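Local coordinates for sensor protein (Vibrio cholerae, PDB 3BY9) that probably serves as the membrane-bound histidine kinase DctB of a two-component system, represented here by its sensor domain, which binds the C4-dicarboxylate succinate, at residues E42-A50 and L77-I85; Y106-Q117 and G129-I137. One frame throughout, in Å; residues are numbered along the deposited sequence. Where two conformers were deposited one is given.

Contact 1: residues E42-A50 and L77-I85; sequences ELVDALLSA and LIDRFGNTI
Leu43, Ala46 and Leu47 of helix 41-48 close over Leu77 of strand 74-79, a plain case of a helix packed on a sheet mainly by aliphatic side chains. With chi1 at -180°, Leu77 carries CG away from its own amide nitrogen, and its two methyls divide the work. CD1 lies obliquely between the two helix leucines and comes within 3.9 Å of Leu47 CD1, while CD2 rises to the methyl of Ala46 and lies 3.6 Å from Leu43 O. This is the deeper part: Leu43, Ala46 and Leu77 are all buried, with Tyr62 of helix 53-70 and Ile146 of strand 141-150 adding to the cover round Leu43.

Toward the C-terminal end of the helix the contact becomes less buried, though the atoms still touch closely. Ile85, on the adjoining strand 84-87, places CD1 against Ala46, Leu47 and Ala50, with Ala50 CB 3.9 Å from Ile85 CD1. Leu47 meets it at nearly a right angle, its CD2 at 3.7 Å from Ile85 CD1 and also resting on the backbone of Asp79. Leu47, Ala50 and Ile85 are all partly exposed, and beyond them the hairpin turn leaves the helix.

Asp79 organises that turn from within, and Asn100 also bonds it from outside. Asp79 OD1 receives Phe81 N in an Asx turn and Asn83 N at 2.8 Å from the opposite face of the carboxylate. OD2 uses its syn lone pair for Asn83 ND2, on a nearly straight line (165°).

No hydrogen bond passes between helix and hairpin. Their polar groups find partners within each segment or in other parts of the fold, so their mutual placement probably rests largely on methyl packing.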
loop_
_atom_site.group_PDB
_atom_site.type_symbol
_atom_site.label_atom_id
_atom_site.label_comp_id
_atom_site.label_asym_id
_atom_site.label_seq_id
_atom_site.Cartn_x
_atom_site.Cartn_y
_atom_site.Cartn_z
ATOM N N GLU A 42 15.580 -12.521 19.019
ATOM C CA GLU A 42 14.893 -11.415 19.667
ATOM C C GLU A 42 13.377 -11.468 19.475
ATOM O O GLU A 42 12.614 -11.111 20.381
ATOM C CB GLU A 42 15.380 -10.056 19.127
ATOM C CG GLU A 42 16.903 -9.714 19.381
ATOM C CD GLU A 42 17.915 -10.348 18.400
ATOM O OE1 GLU A 42 17.585 -11.320 17.696
ATOM O OE2 GLU A 42 19.076 -9.879 18.375
ATOM N N LEU A 43 12.938 -11.863 18.274
ATOM C CA LEU A 43 11.497 -11.901 18.015
ATOM C C LEU A 43 10.858 -13.124 18.675
ATOM O O LEU A 43 9.823 -12.998 19.326
ATOM C CB LEU A 43 11.215 -11.944 16.481
ATOM C CG LEU A 43 11.293 -10.593 15.765
ATOM C CD1 LEU A 43 12.744 -10.019 15.805
ATOM C CD2 LEU A 43 10.855 -10.825 14.282
ATOM N N VAL A 44 11.489 -14.296 18.537
ATOM C CA VAL A 44 10.881 -15.485 19.114
ATOM C C VAL A 44 10.865 -15.375 20.634
ATOM O O VAL A 44 9.840 -15.695 21.259
ATOM C CB VAL A 44 11.587 -16.777 18.687
ATOM C CG1 VAL A 44 10.965 -18.023 19.414
ATOM C CG2 VAL A 44 11.474 -16.924 17.152
ATOM N N ASP A 45 11.956 -14.896 21.226
ATOM C CA ASP A 45 11.980 -14.789 22.679
ATOM C C ASP A 45 10.894 -13.834 23.208
ATOM O O ASP A 45 10.353 -14.047 24.315
ATOM C CB ASP A 45 13.351 -14.306 23.174
ATOM C CG ASP A 45 14.442 -15.418 23.158
ATOM O OD1 ASP A 45 15.597 -15.092 23.506
ATOM O OD2 ASP A 45 14.143 -16.572 22.822
ATOM N N ALA A 46 10.625 -12.759 22.475
ATOM C CA ALA A 46 9.564 -11.857 22.915
ATOM C C ALA A 46 8.204 -12.542 22.888
ATOM O O ALA A 46 7.377 -12.378 23.794
ATOM C CB ALA A 46 9.534 -10.590 22.015
ATOM N N LEU A 47 7.942 -13.290 21.821
ATOM C CA LEU A 47 6.649 -13.943 21.700
ATOM C C LEU A 47 6.503 -14.996 22.790
ATOM O O LEU A 47 5.403 -15.251 23.257
ATOM C CB LEU A 47 6.500 -14.557 20.302
ATOM C CG LEU A 47 6.298 -13.482 19.208
ATOM C CD1 LEU A 47 6.491 -14.125 17.839
ATOM C CD2 LEU A 47 4.887 -12.922 19.277
ATOM N N LEU A 48 7.618 -15.608 23.185
ATOM C CA LEU A 48 7.541 -16.645 24.228
ATOM C C LEU A 48 7.415 -16.053 25.646
ATOM O O LEU A 48 6.942 -16.753 26.554
ATOM C CB LEU A 48 8.803 -17.544 24.145
ATOM C CG LEU A 48 8.845 -18.447 22.871
ATOM C CD1 LEU A 48 10.228 -19.209 22.839
ATOM C CD2 LEU A 48 7.694 -19.451 22.859
ATOM N N SER A 49 7.829 -14.788 25.844
ATOM C CA SER A 49 7.741 -14.129 27.169
ATOM C C SER A 49 7.278 -12.693 26.985
ATOM O O SER A 49 8.007 -11.737 27.315
ATOM C CB SER A 49 9.097 -14.121 27.868
ATOM O OG SER A 49 9.559 -15.440 28.092
ATOM N N ALA A 50 6.085 -12.558 26.418
ATOM C CA ALA A 50 5.595 -11.226 26.057
ATOM C C ALA A 50 5.410 -10.284 27.223
ATOM O O ALA A 50 5.458 -9.089 27.012
ATOM C CB ALA A 50 4.326 -11.327 25.237
ATOM N N LEU A 77 6.200 -6.335 15.781
ATOM C CA LEU A 77 5.915 -7.747 16.089
ATOM C C LEU A 77 4.577 -7.913 16.761
ATOM O O LEU A 77 4.306 -7.257 17.747
ATOM C CB LEU A 77 7.047 -8.246 17.027
ATOM C CG LEU A 77 6.960 -9.701 17.475
ATOM C CD1 LEU A 77 7.269 -10.623 16.271
ATOM C CD2 LEU A 77 8.055 -9.945 18.508
ATOM N N ILE A 78 3.757 -8.835 16.232
ATOM C CA ILE A 78 2.400 -9.022 16.742
ATOM C C ILE A 78 2.236 -10.440 17.289
ATOM O O ILE A 78 2.712 -11.390 16.668
ATOM C CB ILE A 78 1.434 -8.799 15.573
ATOM C CG1 ILE A 78 1.754 -7.432 14.882
ATOM C CG2 ILE A 78 0.025 -8.696 16.093
ATOM C CD1 ILE A 78 0.814 -7.161 13.692
ATOM N N ASP A 79 1.561 -10.587 18.445
ATOM C CA ASP A 79 1.353 -11.916 18.982
ATOM C C ASP A 79 0.268 -12.674 18.217
ATOM O O ASP A 79 -0.286 -12.187 17.257
ATOM C CB ASP A 79 1.100 -11.852 20.518
ATOM C CG ASP A 79 -0.270 -11.292 20.901
ATOM O OD1 ASP A 79 -1.142 -11.145 20.043
ATOM O OD2 ASP A 79 -0.474 -11.012 22.115
ATOM N N ARG A 80 -0.003 -13.911 18.602
ATOM C CA ARG A 80 -0.928 -14.701 17.801
ATOM C C ARG A 80 -2.390 -14.311 17.956
ATOM O O ARG A 80 -3.251 -14.848 17.253
ATOM C CB ARG A 80 -0.724 -16.206 18.107
ATOM C CG ARG A 80 -1.166 -16.616 19.484
ATOM C CD ARG A 80 -0.959 -18.138 19.568
ATOM N NE ARG A 80 -1.464 -18.693 20.813
ATOM C CZ ARG A 80 -2.739 -18.992 21.032
ATOM N NH1 ARG A 80 -3.640 -18.787 20.076
ATOM N NH2 ARG A 80 -3.105 -19.487 22.212
ATOM N N PHE A 81 -2.632 -13.342 18.840
ATOM C CA PHE A 81 -3.965 -12.822 19.089
ATOM C C PHE A 81 -4.176 -11.484 18.363
ATOM O O PHE A 81 -5.288 -10.925 18.370
ATOM C CB PHE A 81 -4.164 -12.640 20.597
ATOM C CG PHE A 81 -3.852 -13.901 21.386
ATOM C CD1 PHE A 81 -4.742 -14.952 21.395
ATOM C CD2 PHE A 81 -2.666 -14.013 22.080
ATOM C CE1 PHE A 81 -4.449 -16.110 22.103
ATOM C CE2 PHE A 81 -2.388 -15.181 22.793
ATOM C CZ PHE A 81 -3.295 -16.201 22.782
ATOM N N GLY A 82 -3.108 -10.984 17.729
ATOM C CA GLY A 82 -3.192 -9.720 17.012
ATOM C C GLY A 82 -2.652 -8.535 17.794
ATOM O O GLY A 82 -2.710 -7.423 17.262
ATOM N N ASN A 83 -2.118 -8.738 18.997
ATOM C CA ASN A 83 -1.639 -7.573 19.779
ATOM C C ASN A 83 -0.188 -7.229 19.454
ATOM O O ASN A 83 0.680 -8.102 19.421
ATOM C CB ASN A 83 -1.688 -7.867 21.278
ATOM C CG ASN A 83 -3.053 -8.291 21.724
ATOM O OD1 ASN A 83 -4.041 -7.547 21.569
ATOM N ND2 ASN A 83 -3.124 -9.497 22.298
ATOM N N THR A 84 0.088 -5.950 19.243
ATOM C CA THR A 84 1.459 -5.570 18.965
ATOM C C THR A 84 2.218 -5.621 20.278
ATOM O O THR A 84 1.824 -4.950 21.242
ATOM C CB THR A 84 1.524 -4.145 18.374
ATOM O OG1 THR A 84 0.785 -4.157 17.166
ATOM C CG2 THR A 84 3.030 -3.783 18.010
ATOM N N ILE A 85 3.290 -6.411 20.333
ATOM C CA ILE A 85 4.040 -6.534 21.575
ATOM C C ILE A 85 5.413 -5.858 21.540
ATOM O O ILE A 85 5.969 -5.612 22.582
ATOM C CB ILE A 85 4.227 -8.001 22.030
ATOM C CG1 ILE A 85 5.089 -8.781 21.014
ATOM C CG2 ILE A 85 2.872 -8.710 22.207
ATOM C CD1 ILE A 85 5.523 -10.141 21.671
#

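Contact 2: residues Y106-Q117 and G129-I137; sequences YFYLSIAGQKSQ and GYYYAYPVI. With SIN (succinic acid), chain E.
Tyr106 on helix 105-110 reaches along strand 128-138 to the bound succinate. Its CB lies 4.0 Å from Ala133 CB, and a chi1 of 62° turns the ring toward Tyr131. CD2 meets Tyr131 CB; CE2 sits over the rim of one face of the Tyr131 ring, 3.6 Å from Tyr131 CD1. The planes are almost parallel (14°) but slid so far apart that they scarcely overlap. At the tip, Tyr106 OH donates to succinate O3, at a very short modelled distance of 2.5 Å, and is also bonded to Tyr76 OH. Tyr131 OH donates to O1 of the other carboxylate at 2.7 Å.

Within the hairpin, Ser116 and Ala133 form a hydrogen-bonded antiparallel pair, with Ser116 N to Ala133 O at 3.0 Å and Ala133 N to Ser116 O at 2.9 Å. The Ala133 methyl touches the hydroxyls of Ser110 and Ser116, and Ser110 OG donates to Gln114 O. Pro135 packs against Ser110 O and Gly113.

Two phenols thus address opposite ends of the dicarboxylate, consistent with recognition of a four-carbon diacid, while Arg104 and Lys149, which also hydrogen-bond it, would add positive charge.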
loop_
_atom_site.group_PDB
_atom_site.type_symbol
_atom_site.label_atom_id
_atom_site.label_comp_id
_atom_site.label_asym_id
_atom_site.label_seq_id
_atom_site.Cartn_x
_atom_site.Cartn_y
_atom_site.Cartn_z
ATOM N N TYR A 106 -3.313 -8.216 6.506
ATOM C CA TYR A 106 -1.960 -8.754 6.567
ATOM C C TYR A 106 -1.749 -9.614 7.807
ATOM O O TYR A 106 -0.937 -10.552 7.758
ATOM C CB TYR A 106 -0.902 -7.633 6.433
ATOM C CG TYR A 106 -0.938 -6.579 7.535
ATOM C CD1 TYR A 106 -0.454 -6.860 8.833
ATOM C CD2 TYR A 106 -1.424 -5.290 7.278
ATOM C CE1 TYR A 106 -0.456 -5.872 9.850
ATOM C CE2 TYR A 106 -1.431 -4.307 8.294
ATOM C CZ TYR A 106 -0.950 -4.609 9.573
ATOM O OH TYR A 106 -0.996 -3.657 10.594
ATOM N N PHE A 107 -2.473 -9.364 8.899
ATOM C CA PHE A 107 -2.258 -10.195 10.065
ATOM C C PHE A 107 -3.112 -11.498 9.851
ATOM O O PHE A 107 -2.643 -12.614 10.076
ATOM C CB PHE A 107 -2.766 -9.497 11.340
ATOM C CG PHE A 107 -2.689 -10.387 12.561
ATOM C CD1 PHE A 107 -1.477 -10.555 13.230
ATOM C CD2 PHE A 107 -3.791 -11.171 12.933
ATOM C CE1 PHE A 107 -1.316 -11.470 14.247
ATOM C CE2 PHE A 107 -3.663 -12.113 13.953
ATOM C CZ PHE A 107 -2.404 -12.265 14.620
ATOM N N TYR A 108 -4.358 -11.313 9.438
ATOM C CA TYR A 108 -5.265 -12.466 9.230
ATOM C C TYR A 108 -4.633 -13.489 8.301
ATOM O O TYR A 108 -4.674 -14.731 8.569
ATOM C CB TYR A 108 -6.572 -11.933 8.594
ATOM C CG TYR A 108 -7.597 -12.993 8.232
ATOM C CD1 TYR A 108 -8.260 -13.732 9.220
ATOM C CD2 TYR A 108 -7.944 -13.202 6.914
ATOM C CE1 TYR A 108 -9.254 -14.665 8.887
ATOM C CE2 TYR A 108 -8.938 -14.129 6.545
ATOM C CZ TYR A 108 -9.587 -14.854 7.538
ATOM O OH TYR A 108 -10.564 -15.775 7.167
ATOM N N LEU A 109 -4.050 -12.997 7.199
ATOM C CA LEU A 109 -3.453 -13.939 6.247
ATOM C C LEU A 109 -2.136 -14.514 6.729
ATOM O O LEU A 109 -1.865 -15.706 6.548
ATOM C CB LEU A 109 -3.209 -13.292 4.896
ATOM C CG LEU A 109 -4.500 -12.687 4.270
ATOM C CD1 LEU A 109 -4.157 -11.870 3.008
ATOM C CD2 LEU A 109 -5.505 -13.822 3.956
ATOM N N SER A 110 -1.307 -13.707 7.389
ATOM C CA SER A 110 -0.025 -14.281 7.790
ATOM C C SER A 110 -0.058 -15.146 9.042
ATOM O O SER A 110 0.833 -16.004 9.228
ATOM C CB SER A 110 1.026 -13.166 7.955
ATOM O OG SER A 110 1.389 -12.667 6.668
ATOM N N ILE A 111 -1.057 -14.957 9.904
ATOM C CA ILE A 111 -1.097 -15.790 11.102
ATOM C C ILE A 111 -1.514 -17.194 10.649
ATOM O O ILE A 111 -1.363 -18.167 11.398
ATOM C CB ILE A 111 -2.044 -15.202 12.197
ATOM C CG1 ILE A 111 -1.743 -15.861 13.560
ATOM C CG2 ILE A 111 -3.542 -15.312 11.792
ATOM C CD1 ILE A 111 -0.393 -15.423 14.209
ATOM N N ALA A 112 -1.967 -17.296 9.398
ATOM C CA ALA A 112 -2.359 -18.632 8.842
ATOM C C ALA A 112 -1.111 -19.298 8.202
ATOM O O ALA A 112 -1.180 -20.355 7.533
ATOM C CB ALA A 112 -3.452 -18.469 7.799
ATOM N N GLY A 113 0.034 -18.653 8.348
ATOM C CA GLY A 113 1.277 -19.253 7.883
ATOM C C GLY A 113 1.828 -18.882 6.542
ATOM O O GLY A 113 2.760 -19.531 6.074
ATOM N N GLN A 114 1.304 -17.837 5.911
ATOM C CA GLN A 114 1.856 -17.434 4.636
ATOM C C GLN A 114 2.366 -16.026 4.700
ATOM O O GLN A 114 2.051 -15.264 5.611
ATOM C CB GLN A 114 0.824 -17.492 3.509
ATOM C CG GLN A 114 0.735 -18.822 2.832
ATOM C CD GLN A 114 -0.215 -19.739 3.543
ATOM O OE1 GLN A 114 -0.258 -20.931 3.259
ATOM N NE2 GLN A 114 -1.002 -19.183 4.469
ATOM N N LYS A 115 3.182 -15.702 3.725
ATOM C CA LYS A 115 3.695 -14.340 3.619
ATOM C C LYS A 115 2.470 -13.601 3.072
ATOM O O LYS A 115 1.634 -14.195 2.385
ATOM C CB LYS A 115 4.848 -14.235 2.614
ATOM C CG LYS A 115 4.567 -14.708 1.231
ATOM C CD LYS A 115 5.856 -14.652 0.396
ATOM C CE LYS A 115 5.587 -15.081 -1.043
ATOM N NZ LYS A 115 4.528 -14.229 -1.692
ATOM N N SER A 116 2.318 -12.318 3.393
ATOM C CA SER A 116 1.215 -11.579 2.821
ATOM C C SER A 116 1.687 -10.159 2.605
ATOM O O SER A 116 2.740 -9.748 3.110
ATOM C CB SER A 116 -0.030 -11.587 3.749
ATOM O OG SER A 116 0.230 -10.869 4.933
ATOM N N GLN A 117 0.942 -9.428 1.769
ATOM C CA GLN A 117 1.272 -8.023 1.545
ATOM C C GLN A 117 -0.036 -7.256 1.442
ATOM O O GLN A 117 -1.093 -7.831 1.106
ATOM C CB GLN A 117 2.134 -7.845 0.300
ATOM C CG GLN A 117 1.515 -8.395 -0.970
ATOM C CD GLN A 117 2.584 -8.518 -2.064
ATOM O OE1 GLN A 117 3.013 -9.628 -2.448
ATOM N NE2 GLN A 117 3.052 -7.383 -2.531
ATOM N N GLY A 129 0.776 3.273 3.815
ATOM C CA GLY A 129 1.933 2.424 3.746
ATOM C C GLY A 129 1.689 1.192 2.904
ATOM O O GLY A 129 0.540 0.874 2.542
ATOM N N TYR A 130 2.788 0.539 2.536
ATOM C CA TYR A 130 2.690 -0.749 1.877
ATOM C C TYR A 130 3.228 -1.683 2.994
ATOM O O TYR A 130 4.320 -1.466 3.521
ATOM C CB TYR A 130 3.615 -0.835 0.676
ATOM C CG TYR A 130 3.203 -1.968 -0.221
ATOM C CD1 TYR A 130 2.174 -1.815 -1.131
ATOM C CD2 TYR A 130 3.769 -3.235 -0.057
ATOM C CE1 TYR A 130 1.676 -2.895 -1.869
ATOM C CE2 TYR A 130 3.297 -4.320 -0.786
ATOM C CZ TYR A 130 2.258 -4.155 -1.680
ATOM O OH TYR A 130 1.745 -5.266 -2.339
ATOM N N TYR A 131 2.499 -2.765 3.268
ATOM C CA TYR A 131 2.844 -3.657 4.360
ATOM C C TYR A 131 3.231 -5.039 3.901
ATOM O O TYR A 131 2.541 -5.611 3.041
ATOM C CB TYR A 131 1.624 -3.822 5.302
ATOM C CG TYR A 131 1.094 -2.536 5.928
ATOM C CD1 TYR A 131 1.283 -2.260 7.270
ATOM C CD2 TYR A 131 0.327 -1.630 5.178
ATOM C CE1 TYR A 131 0.735 -1.113 7.878
ATOM C CE2 TYR A 131 -0.226 -0.491 5.784
ATOM C CZ TYR A 131 -0.021 -0.242 7.107
ATOM O OH TYR A 131 -0.531 0.893 7.690
ATOM N N TYR A 132 4.345 -5.558 4.453
ATOM C CA TYR A 132 4.737 -6.953 4.184
ATOM C C TYR A 132 4.690 -7.678 5.535
ATOM O O TYR A 132 5.216 -7.170 6.537
ATOM C CB TYR A 132 6.166 -7.028 3.653
ATOM C CG TYR A 132 6.248 -6.620 2.192
ATOM C CD1 TYR A 132 5.805 -7.489 1.199
ATOM C CD2 TYR A 132 6.767 -5.393 1.843
ATOM C CE1 TYR A 132 5.892 -7.131 -0.156
ATOM C CE2 TYR A 132 6.871 -5.014 0.501
ATOM C CZ TYR A 132 6.444 -5.876 -0.466
ATOM O OH TYR A 132 6.605 -5.504 -1.777
ATOM N N ALA A 133 4.104 -8.875 5.569
ATOM C CA ALA A 133 4.000 -9.596 6.841
ATOM C C ALA A 133 4.418 -11.047 6.648
ATOM O O ALA A 133 4.370 -11.594 5.516
ATOM C CB ALA A 133 2.537 -9.521 7.348
ATOM N N TYR A 134 4.874 -11.661 7.730
ATOM C CA TYR A 134 5.350 -13.047 7.611
ATOM C C TYR A 134 5.146 -13.717 8.961
ATOM O O TYR A 134 5.311 -13.102 10.007
ATOM C CB TYR A 134 6.861 -13.024 7.278
ATOM C CG TYR A 134 7.346 -14.305 6.653
ATOM C CD1 TYR A 134 7.278 -14.495 5.263
ATOM C CD2 TYR A 134 7.859 -15.334 7.441
ATOM C CE1 TYR A 134 7.706 -15.692 4.694
ATOM C CE2 TYR A 134 8.293 -16.529 6.861
ATOM C CZ TYR A 134 8.207 -16.698 5.487
ATOM O OH TYR A 134 8.608 -17.921 4.901
ATOM N N PRO A 135 4.770 -15.011 8.965
ATOM C CA PRO A 135 4.565 -15.693 10.250
ATOM C C PRO A 135 5.891 -15.965 11.002
ATOM O O PRO A 135 6.914 -16.275 10.363
ATOM C CB PRO A 135 3.911 -17.035 9.830
ATOM C CG PRO A 135 4.563 -17.295 8.454
ATOM C CD PRO A 135 4.476 -15.887 7.810
ATOM N N VAL A 136 5.863 -15.844 12.338
ATOM C CA VAL A 136 7.043 -16.208 13.132
ATOM C C VAL A 136 6.776 -17.653 13.551
ATOM O O VAL A 136 5.789 -17.921 14.227
ATOM C CB VAL A 136 7.185 -15.348 14.372
ATOM C CG1 VAL A 136 8.405 -15.857 15.228
ATOM C CG2 VAL A 136 7.436 -13.867 13.942
ATOM N N ILE A 137 7.658 -18.560 13.121
ATOM C CA ILE A 137 7.468 -19.987 13.369
ATOM C C ILE A 137 8.635 -20.558 14.201
ATOM O O ILE A 137 9.803 -20.338 13.857
ATOM C CB ILE A 137 7.424 -20.705 12.001
ATOM C CG1 ILE A 137 6.180 -20.238 11.217
ATOM C CG2 ILE A 137 7.341 -22.248 12.222
ATOM C CD1 ILE A 137 6.157 -20.751 9.708
HETATM C C1 SIN E . -0.387 2.091 11.240
HETATM O O1 SIN E . 0.159 1.791 10.126
HETATM O O2 SIN E . -0.601 3.291 11.573
HETATM C C2 SIN E . -0.821 0.996 12.222
HETATM C C3 SIN E . -0.920 -0.381 11.542
HETATM C C4 SIN E . -2.138 -0.528 10.649
HETATM O O3 SIN E . -2.299 -1.625 10.032
HETATM O O4 SIN E . -2.934 0.446 10.518
HETATM O O HOH W 1 5.629 -7.391 -3.663
#

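Overall arrangement
Contacts 1 and 2 work on one five-stranded antiparallel sheet, that of one of the two PAS-like modules of the sensor region, with contact centres 14 Å apart. Contact 1 packs helix 41-48 against one end strand and its neighbour; contact 2 joins helix 105-110 to the hairpin at the other edge. They meet where Phe107, beside the strand residue Ile78, reaches the turn with its CZ 3.4 Å from Gly82 N, and where Leu47 CD1 lies 3.7 Å from Val136 CG1. Succinate is held at contact 2, yet the side chain of Ile78 comes within about 4 Å of that of Tyr106. Contact 1 also lies near a calcium site, the Leu43 side chain about 8 Å from the ion.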